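Long-range contacts in JSC1_58120g3 ([Leptolyngbya] sp. JSC-1, PDB 6XHH), which probably senses far-red light in signalling, as a cyanobacteriochrome GAF domain that holds a bilin chromophore of the verdin type: residues D90-E96 and K110-T114; V126-A130 and S150-W155; G65-E69 and A120-F124. All blocks are in the same frame, centred on the assembly; numbering follows the deposited sequence.

Interaction 1: residues D90-E96 and K110-T114. With M1V (mesobiliverdin IX(alpha)), chain C; EDO (1,2-ethanediol), chain D.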
# COMPACT_ATOMS: atom_id res chain seq x y z
N ASP A 90 7.66 -2.08 -10.07
CA ASP A 90 9.00 -2.50 -9.67
C ASP A 90 9.95 -1.32 -9.59
O ASP A 90 10.77 -1.22 -8.67
CB ASP A 90 9.57 -3.51 -10.67
CG ASP A 90 8.89 -4.86 -10.61
OD1 ASP A 90 7.89 -4.98 -9.89
OD2 ASP A 90 9.41 -5.79 -11.26
N ASP A 91 9.87 -0.42 -10.56
CA ASP A 91 10.84 0.65 -10.78
C ASP A 91 10.05 1.86 -11.25
O ASP A 91 9.48 1.81 -12.34
CB ASP A 91 11.87 0.20 -11.82
CG ASP A 91 12.97 1.21 -12.08
OD1 ASP A 91 12.76 2.41 -11.86
OD2 ASP A 91 14.05 0.78 -12.53
N ILE A 92 10.00 2.93 -10.45
CA ILE A 92 9.15 4.07 -10.80
C ILE A 92 9.55 4.71 -12.13
O ILE A 92 8.76 5.47 -12.71
CB ILE A 92 9.14 5.14 -9.69
CG1 ILE A 92 10.51 5.81 -9.52
CG2 ILE A 92 8.59 4.56 -8.38
CD1 ILE A 92 10.43 7.08 -8.65
N TYR A 93 10.75 4.44 -12.63
CA TYR A 93 11.17 5.01 -13.89
C TYR A 93 10.86 4.13 -15.08
O TYR A 93 11.06 4.56 -16.22
CB TYR A 93 12.67 5.31 -13.85
CG TYR A 93 13.04 6.23 -12.71
CD1 TYR A 93 12.49 7.51 -12.62
CD2 TYR A 93 13.89 5.81 -11.70
CE1 TYR A 93 12.81 8.36 -11.57
CE2 TYR A 93 14.20 6.65 -10.65
CZ TYR A 93 13.66 7.92 -10.59
OH TYR A 93 13.99 8.75 -9.55
N LEU A 94 10.37 2.91 -14.85
CA LEU A 94 10.04 2.00 -15.93
C LEU A 94 8.56 1.69 -16.03
O LEU A 94 8.07 1.51 -17.15
CB LEU A 94 10.82 0.68 -15.78
CG LEU A 94 12.35 0.83 -15.85
CD1 LEU A 94 13.04 -0.50 -15.66
CD2 LEU A 94 12.76 1.44 -17.19
N GLY A 95 7.83 1.62 -14.94
CA GLY A 95 6.38 1.66 -15.02
C GLY A 95 5.72 0.46 -14.36
O GLY A 95 6.36 -0.39 -13.76
N GLU A 96 4.40 0.43 -14.49
CA GLU A 96 3.57 -0.51 -13.74
C GLU A 96 3.44 -1.86 -14.43
O GLU A 96 3.45 -1.96 -15.66
CB GLU A 96 2.18 0.07 -13.50
CG GLU A 96 1.34 0.24 -14.76
CD GLU A 96 -0.16 0.36 -14.47
OE1 GLU A 96 -0.72 -0.50 -13.77
OE2 GLU A 96 -0.77 1.34 -14.93
N LYS A 110 5.49 -3.16 -19.39
CA LYS A 110 5.22 -2.23 -18.29
C LYS A 110 4.73 -0.90 -18.85
O LYS A 110 5.10 -0.48 -19.95
CB LYS A 110 6.47 -2.02 -17.44
CG LYS A 110 7.17 -3.31 -16.93
CD LYS A 110 6.29 -4.13 -16.01
CE LYS A 110 7.07 -5.30 -15.39
NZ LYS A 110 7.99 -4.93 -14.28
N ARG A 111 3.85 -0.24 -18.09
CA ARG A 111 3.26 1.02 -18.51
C ARG A 111 3.90 2.18 -17.77
O ARG A 111 3.69 2.31 -16.56
CB ARG A 111 1.75 1.00 -18.27
CG ARG A 111 1.02 2.21 -18.80
CD ARG A 111 -0.47 2.11 -18.51
NE ARG A 111 -1.27 2.79 -19.52
CZ ARG A 111 -1.71 4.04 -19.42
NH1 ARG A 111 -1.42 4.76 -18.35
NH2 ARG A 111 -2.44 4.56 -20.39
N PRO A 112 4.64 3.05 -18.44
CA PRO A 112 5.33 4.15 -17.75
C PRO A 112 4.37 5.08 -17.04
O PRO A 112 3.26 5.33 -17.48
CB PRO A 112 6.08 4.87 -18.88
CG PRO A 112 6.31 3.80 -19.90
CD PRO A 112 5.06 2.95 -19.85
N LEU A 113 4.84 5.61 -15.90
CA LEU A 113 4.06 6.55 -15.10
C LEU A 113 4.21 7.97 -15.64
O LEU A 113 5.21 8.32 -16.26
CB LEU A 113 4.53 6.52 -13.64
CG LEU A 113 4.06 5.40 -12.71
CD1 LEU A 113 4.33 4.00 -13.24
CD2 LEU A 113 4.72 5.58 -11.36
N THR A 114 3.19 8.79 -15.38
CA THR A 114 3.23 10.21 -15.72
C THR A 114 4.29 10.91 -14.87
O THR A 114 4.51 10.55 -13.72
CB THR A 114 1.85 10.82 -15.47
OG1 THR A 114 0.90 10.25 -16.39
CG2 THR A 114 1.87 12.33 -15.59
OA M1V C . 0.82 13.88 -6.86
C1A M1V C . 0.58 13.91 -8.06
NA M1V C . 0.09 12.87 -8.75
C2A M1V C . 0.74 15.02 -8.91
CMA M1V C . 1.27 16.38 -8.49
C3A M1V C . 0.35 14.65 -10.19
CAA M1V C . 0.36 15.48 -11.41
CBA M1V C . -1.05 15.67 -12.00
C4A M1V C . -0.08 13.24 -10.09
CHA M1V C . -0.56 12.50 -11.14
C1B M1V C . -1.03 11.11 -11.19
C2B M1V C . -1.43 10.51 -12.41
CMB M1V C . -1.42 11.18 -13.77
C3B M1V C . -1.81 9.23 -12.14
CAB M1V C . -2.31 8.21 -13.14
CBB M1V C . -1.23 7.14 -13.39
CGB M1V C . -0.06 7.74 -14.14
O2B M1V C . -0.20 8.11 -15.33
O1B M1V C . 1.06 7.88 -13.59
NB M1V C . -1.17 10.21 -10.21
C4B M1V C . -1.65 9.06 -10.73
CHB M1V C . -1.96 7.84 -10.10
C1C M1V C . -1.70 7.36 -8.81
C2C M1V C . -1.82 6.00 -8.48
CAC M1V C . -2.31 4.92 -9.42
CBC M1V C . -3.86 5.06 -9.36
CGC M1V C . -4.62 4.42 -10.51
O2C M1V C . -4.01 3.81 -11.42
O1C M1V C . -5.87 4.51 -10.58
C3C M1V C . -1.50 5.88 -7.13
CMC M1V C . -1.50 4.59 -6.36
NC M1V C . -1.29 8.05 -7.69
C4C M1V C . -1.15 7.16 -6.65
CHC M1V C . -0.76 7.65 -5.37
C1D M1V C . -0.39 6.97 -4.24
C2D M1V C . -0.76 7.31 -2.91
CMD M1V C . -1.67 8.44 -2.52
ND M1V C . 0.47 5.88 -4.18
C4D M1V C . 0.62 5.53 -2.88
OD M1V C . 1.33 4.59 -2.52
C3D M1V C . -0.16 6.42 -2.07
CAD M1V C . -0.31 6.37 -0.57
CBD M1V C . 0.95 6.92 0.07
C1 EDO D . -0.35 11.93 -19.75
O1 EDO D . -0.56 11.17 -18.56
C2 EDO D . 0.77 12.94 -19.52
O2 EDO D . 2.04 12.29 -19.65
O HOH W 1 6.49 -3.05 -12.57
O HOH W 2 8.98 -7.50 -14.00
O HOH W 3 7.64 4.92 -15.30
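The carboxylate of Glu96 and the guanidinium of Arg111 stand nearly perpendicular, 89° between their planes, and the two side chains run alongside each other in the same direction. They touch through the arginine's methylenes, Glu96 OE2 lying 3.7 Å from Arg111 CD, while the charged atoms stay apart; Glu96 OE1 instead pairs with Arg80. The ring of Tyr93 has Ile92 CG1 3.8 Å above the centre of one face.

Between Glu96 and Arg111 the backbones form a single antiparallel hydrogen-bonded pair: Glu96 N reaches Arg111 O at 2.9 Å, and Arg111 N reaches Glu96 O at 3.0 Å. Gly95 lets the chains close in, and Leu113 CD1 packs 3.6 Å from Gly95 CA. Lys110, bent at chi2 (-63°), passes over the Glu96 carbonyl and brings NZ to 3.4 Å from Asp90 OD2, a long salt bridge. One water links NZ with Asp90 N and Gly95 O, and a second joins NZ to OD2, which also bonds to His154. A third ties Ile92 O to Leu113 N.

Thr114 grips one propionate of the bilin: its N donates to O1B at 2.9 Å and its OG1 to O2B at 2.6 Å. Both propionate oxygens are therefore held by one residue just ahead of helix 115-123. Arg80, salt-bridged to Glu96 and bonded to the bilin, ties this backbone pairing to the pocket, and the nearby positive charge probably favours an ionised Glu96.

Interaction 2: residues V126-A130 and S150-W155. With EDO (1,2-ethanediol), chain E.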
# COMPACT_ATOMS: atom_id res chain seq x y z
N VAL A 126 10.53 7.36 -2.72
CA VAL A 126 10.11 6.03 -3.18
C VAL A 126 10.79 5.73 -4.52
O VAL A 126 10.79 6.59 -5.41
CB VAL A 126 8.58 5.96 -3.31
CG1 VAL A 126 8.13 4.63 -3.94
CG2 VAL A 126 7.88 6.18 -1.97
N LYS A 127 11.34 4.52 -4.68
CA LYS A 127 11.83 4.04 -5.97
C LYS A 127 11.07 2.84 -6.51
O LYS A 127 11.30 2.44 -7.67
CB LYS A 127 13.32 3.68 -5.88
CG LYS A 127 14.25 4.90 -5.90
CD LYS A 127 15.70 4.46 -6.01
CE LYS A 127 16.63 5.66 -6.03
NZ LYS A 127 16.40 6.51 -4.83
N SER A 128 10.15 2.27 -5.74
CA SER A 128 9.43 1.06 -6.09
C SER A 128 8.21 1.01 -5.18
O SER A 128 8.32 1.34 -4.00
CB SER A 128 10.34 -0.16 -5.88
OG SER A 128 9.63 -1.39 -5.98
N CYS A 129 7.04 0.64 -5.71
CA CYS A 129 5.87 0.64 -4.84
C CYS A 129 4.88 -0.43 -5.25
O CYS A 129 4.62 -0.64 -6.44
CB CYS A 129 5.13 2.00 -4.84
SG CYS A 129 4.62 2.61 -6.50
N ALA A 130 4.31 -1.10 -4.24
CA ALA A 130 3.16 -1.99 -4.41
C ALA A 130 2.07 -1.45 -3.50
O ALA A 130 2.29 -1.33 -2.29
CB ALA A 130 3.51 -3.44 -4.08
N SER A 150 15.75 2.75 -1.74
CA SER A 150 17.12 2.85 -2.22
C SER A 150 17.33 2.26 -3.61
O SER A 150 18.35 2.57 -4.23
CB SER A 150 18.06 2.17 -1.21
OG SER A 150 17.76 0.80 -1.10
N ALA A 151 16.39 1.48 -4.11
CA ALA A 151 16.59 0.69 -5.32
C ALA A 151 15.23 0.21 -5.80
O ALA A 151 14.29 0.14 -5.02
CB ALA A 151 17.51 -0.51 -5.05
N PRO A 152 15.12 -0.15 -7.09
CA PRO A 152 13.95 -0.91 -7.54
C PRO A 152 13.87 -2.25 -6.83
O PRO A 152 14.85 -2.78 -6.30
CB PRO A 152 14.22 -1.11 -9.05
CG PRO A 152 15.27 -0.11 -9.40
CD PRO A 152 16.07 0.12 -8.18
N ARG A 153 12.67 -2.82 -6.85
CA ARG A 153 12.48 -4.15 -6.30
C ARG A 153 11.37 -4.81 -7.08
O ARG A 153 10.37 -4.16 -7.39
CB ARG A 153 12.11 -4.10 -4.82
CG ARG A 153 11.97 -5.47 -4.18
CD ARG A 153 10.97 -5.38 -3.08
NE ARG A 153 10.97 -6.50 -2.13
CZ ARG A 153 10.19 -7.57 -2.23
NH1 ARG A 153 9.39 -7.72 -3.27
NH2 ARG A 153 10.23 -8.49 -1.28
N HIS A 154 11.56 -6.08 -7.42
CA HIS A 154 10.56 -6.81 -8.17
C HIS A 154 9.46 -7.29 -7.24
O HIS A 154 9.73 -7.89 -6.21
CB HIS A 154 11.21 -8.01 -8.87
CG HIS A 154 10.23 -8.93 -9.50
ND1 HIS A 154 9.36 -8.53 -10.49
CD2 HIS A 154 10.00 -10.25 -9.31
CE1 HIS A 154 8.62 -9.55 -10.86
NE2 HIS A 154 8.98 -10.61 -10.16
N TRP A 155 8.21 -7.00 -7.61
CA TRP A 155 7.04 -7.49 -6.89
C TRP A 155 6.44 -8.67 -7.64
O TRP A 155 6.14 -8.56 -8.83
CB TRP A 155 5.98 -6.39 -6.73
CG TRP A 155 6.51 -5.10 -6.16
CD1 TRP A 155 6.83 -3.96 -6.86
CD2 TRP A 155 6.83 -4.82 -4.79
NE1 TRP A 155 7.31 -2.99 -6.01
CE2 TRP A 155 7.32 -3.49 -4.73
CE3 TRP A 155 6.75 -5.56 -3.60
CZ2 TRP A 155 7.73 -2.88 -3.53
CZ3 TRP A 155 7.15 -4.95 -2.40
CH2 TRP A 155 7.63 -3.61 -2.39
C1 EDO E . 14.31 -7.32 -1.42
O1 EDO E . 13.47 -6.93 -0.33
C2 EDO E . 15.75 -6.84 -1.18
O2 EDO E . 16.11 -7.14 0.17
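Ala130 sets its methyl over the face of the Trp155 indole, CB 3.8 Å from the six-membered ring's centroid and only 18° off the normal, a CH-pi contact. Arg153 comes to the opposite face: its chain runs extended from CG, and CD lies above the indole toward the rim, so the tryptophan is held between a strand residue and a methylene of its own loop. The guanidinium ends in a salt bridge to Glu159 and a bond to Phe33 O, and NE donates to an ethanediol oxygen, O1, at 3.1 Å.

Ser128 meets the same indole obliquely near NE1, with OG 2.8 Å from Trp155 NE1. With CG on the side away from its carbonyl carbon (chi1 -51°), Trp155 turns its ring back toward the strand. Both Ser128 OG and Trp155 NE1 hydrogen-bond to Val89 O, a single carbonyl of the edge strand 87-89 that fixes the serine and the indole together. Farther along, Lys127 lies flat on the loop backbone, CD 3.6 Å from Ala151 N, and its NZ reaches Asn149 O. The N and O of Ala151 are buried here without a partner in the model.

Lys127 and Ser128 both face Gln148 in a classic beta bulge, at the start of strand 128-136 in the antiparallel sheet of this GAF domain, where the loop leading to helix 157-178 runs alongside the strand in nearly the same direction.

Interaction 3: residues G65-E69 and A120-F124. With M1V (mesobiliverdin IX(alpha)), chain C.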
# COMPACT_ATOMS: atom_id res chain seq x y z
N GLY A 65 2.26 12.27 9.49
CA GLY A 65 2.06 13.70 9.63
C GLY A 65 1.87 14.41 8.31
O GLY A 65 1.23 15.47 8.27
N SER A 66 2.39 13.85 7.23
CA SER A 66 2.40 14.48 5.92
C SER A 66 1.22 14.00 5.09
O SER A 66 0.68 12.92 5.30
CB SER A 66 3.71 14.19 5.19
OG SER A 66 4.80 14.85 5.83
N GLY A 67 0.83 14.83 4.12
CA GLY A 67 -0.21 14.44 3.20
C GLY A 67 0.30 14.24 1.79
O GLY A 67 1.38 14.72 1.41
N TRP A 68 -0.47 13.50 0.99
CA TRP A 68 -0.26 13.42 -0.45
C TRP A 68 -1.60 13.75 -1.09
O TRP A 68 -2.57 13.01 -0.92
CB TRP A 68 0.24 12.04 -0.85
CG TRP A 68 0.55 11.83 -2.30
CD1 TRP A 68 0.24 12.65 -3.36
CD2 TRP A 68 1.25 10.71 -2.85
NE1 TRP A 68 0.71 12.09 -4.54
CE2 TRP A 68 1.33 10.90 -4.25
CE3 TRP A 68 1.82 9.56 -2.29
CZ2 TRP A 68 1.97 9.98 -5.08
CZ3 TRP A 68 2.44 8.66 -3.13
CH2 TRP A 68 2.50 8.86 -4.49
N GLU A 69 -1.66 14.89 -1.79
CA GLU A 69 -2.88 15.34 -2.46
C GLU A 69 -2.73 15.01 -3.95
O GLU A 69 -2.32 15.83 -4.77
CB GLU A 69 -3.12 16.83 -2.23
CG GLU A 69 -3.19 17.19 -0.74
CD GLU A 69 -3.44 18.66 -0.48
OE1 GLU A 69 -3.16 19.48 -1.38
OE2 GLU A 69 -3.90 18.98 0.63
N ALA A 120 6.13 13.09 -7.52
CA ALA A 120 5.49 12.92 -6.22
C ALA A 120 6.11 11.75 -5.45
O ALA A 120 6.40 11.87 -4.25
CB ALA A 120 3.99 12.70 -6.41
N LEU A 121 6.33 10.63 -6.12
CA LEU A 121 6.98 9.48 -5.50
C LEU A 121 8.40 9.83 -5.05
O LEU A 121 8.80 9.50 -3.92
CB LEU A 121 6.98 8.30 -6.48
CG LEU A 121 5.60 7.64 -6.67
CD1 LEU A 121 5.50 6.83 -7.96
CD2 LEU A 121 5.29 6.78 -5.46
N GLU A 122 9.17 10.51 -5.90
CA GLU A 122 10.48 10.99 -5.50
C GLU A 122 10.40 11.87 -4.25
O GLU A 122 11.27 11.80 -3.38
CB GLU A 122 11.15 11.74 -6.65
CG GLU A 122 11.72 10.85 -7.75
CD GLU A 122 12.04 11.64 -9.00
OE1 GLU A 122 11.55 12.78 -9.11
OE2 GLU A 122 12.78 11.12 -9.86
N SER A 123 9.36 12.70 -4.15
CA SER A 123 9.25 13.56 -2.97
C SER A 123 9.04 12.77 -1.69
O SER A 123 9.31 13.29 -0.60
CB SER A 123 8.11 14.58 -3.15
OG SER A 123 6.85 14.05 -2.75
N PHE A 124 8.56 11.53 -1.79
CA PHE A 124 8.40 10.66 -0.64
C PHE A 124 9.52 9.63 -0.54
O PHE A 124 9.44 8.71 0.29
CB PHE A 124 7.03 9.99 -0.69
CG PHE A 124 5.89 10.96 -0.53
CD1 PHE A 124 5.75 11.71 0.63
CD2 PHE A 124 4.97 11.16 -1.56
CE1 PHE A 124 4.73 12.61 0.77
CE2 PHE A 124 3.94 12.07 -1.42
CZ PHE A 124 3.81 12.79 -0.25
OA M1V C . 0.82 13.88 -6.86
C1A M1V C . 0.58 13.91 -8.06
NA M1V C . 0.09 12.87 -8.75
C2A M1V C . 0.74 15.02 -8.91
CMA M1V C . 1.27 16.38 -8.49
C3A M1V C . 0.35 14.65 -10.19
CAA M1V C . 0.36 15.48 -11.41
CBA M1V C . -1.05 15.67 -12.00
C4A M1V C . -0.08 13.24 -10.09
CHA M1V C . -0.56 12.50 -11.14
C1B M1V C . -1.03 11.11 -11.19
C2B M1V C . -1.43 10.51 -12.41
CMB M1V C . -1.42 11.18 -13.77
C3B M1V C . -1.81 9.23 -12.14
CAB M1V C . -2.31 8.21 -13.14
CBB M1V C . -1.23 7.14 -13.39
CGB M1V C . -0.06 7.74 -14.14
O2B M1V C . -0.20 8.11 -15.33
O1B M1V C . 1.06 7.88 -13.59
NB M1V C . -1.17 10.21 -10.21
C4B M1V C . -1.65 9.06 -10.73
CHB M1V C . -1.96 7.84 -10.10
C1C M1V C . -1.70 7.36 -8.81
C2C M1V C . -1.82 6.00 -8.48
CAC M1V C . -2.31 4.92 -9.42
CBC M1V C . -3.86 5.06 -9.36
CGC M1V C . -4.62 4.42 -10.51
O2C M1V C . -4.01 3.81 -11.42
O1C M1V C . -5.87 4.51 -10.58
C3C M1V C . -1.50 5.88 -7.13
CMC M1V C . -1.50 4.59 -6.36
NC M1V C . -1.29 8.05 -7.69
C4C M1V C . -1.15 7.16 -6.65
CHC M1V C . -0.76 7.65 -5.37
C1D M1V C . -0.39 6.97 -4.24
C2D M1V C . -0.76 7.31 -2.91
CMD M1V C . -1.67 8.44 -2.52
ND M1V C . 0.47 5.88 -4.18
C4D M1V C . 0.62 5.53 -2.88
OD M1V C . 1.33 4.59 -2.52
C3D M1V C . -0.16 6.42 -2.07
CAD M1V C . -0.31 6.37 -0.57
CBD M1V C . 0.95 6.92 0.07
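The short strand 67-68 and the end of helix 115-123 come no nearer than 8.2 Å between Trp68 CA and Ala120 CA, and no hydrogen bond joins the two backbones, so side chains fill the interval.

Trp68 does most of the bridging. Its CG lies opposite the backbone N (chi1 -177°), which carries the indole across to the helix and under the bilin. Over one face sits Phe124: the ring planes are inclined by 36° with centroids 4.9 Å apart, an oblique pairing. The touch is close where Phe124 CE2 leans over Trp68 CD2 at 3.3 Å. The opposite face is taken by the bilin, whose C1D lies 3.5 Å from Trp68 CZ3, so the indole is sandwiched between chromophore and phenylalanine. At the rim, Leu121 CD2 meets Trp68 CH2 near the ring plane at 3.6 Å, and Ala120 CB approaches Trp68 CZ2 from an oblique direction, also at 3.6 Å.

The pyrrole N-H of the indole makes the polar contact. Trp68 NE1 donates to OA of the bilin at 2.9 Å, 156° at the hydrogen, with OA in the plane of the indole. One side chain thus packs on the pyrrole ring holding C1D and hydrogen-bonds to the ring bearing OA, which would fix its own tilt and relate two separate parts of the chromophore. Phe124 in turn points its CZ edge at Gly67 O, 3.5 Å away, in the plane of its ring.

Around this, Gly49 of strand 49-56 binds the backbone of Trp68, and Tyr41 of strand 37-43 bonds to its carbonyl. Phe124 meets Phe51 edge-to-face, while Leu121 leans on Ile92, Leu113 and Val126, so the helix end lies between the sheet edge formed by 67-68 and the loops beyond it.

Overall arrangement
Interactions 1 and 3 both touch the bilin, one gripping a propionate and the other packing on its ring system, whereas interaction 2 lies behind the pocket at the sheet. All three are partly buried, but interaction 1 has the most solvent-facing character, with charges and bridging waters; interaction 3 is aromatic and apolar, and interaction 2 sets an indole face beside a carbonyl shared by a serine and the indole. Asp90 joins the first two, its OD1 accepting from Trp155 N. A probable hydrogen bond of Tyr93 OH with Glu122 OE2 links 1 to 3, and Val126 N, just ahead of strand 128-136, probably donates to Leu121 O. In sequence, interaction 1 nests within the loop closed by interaction 3.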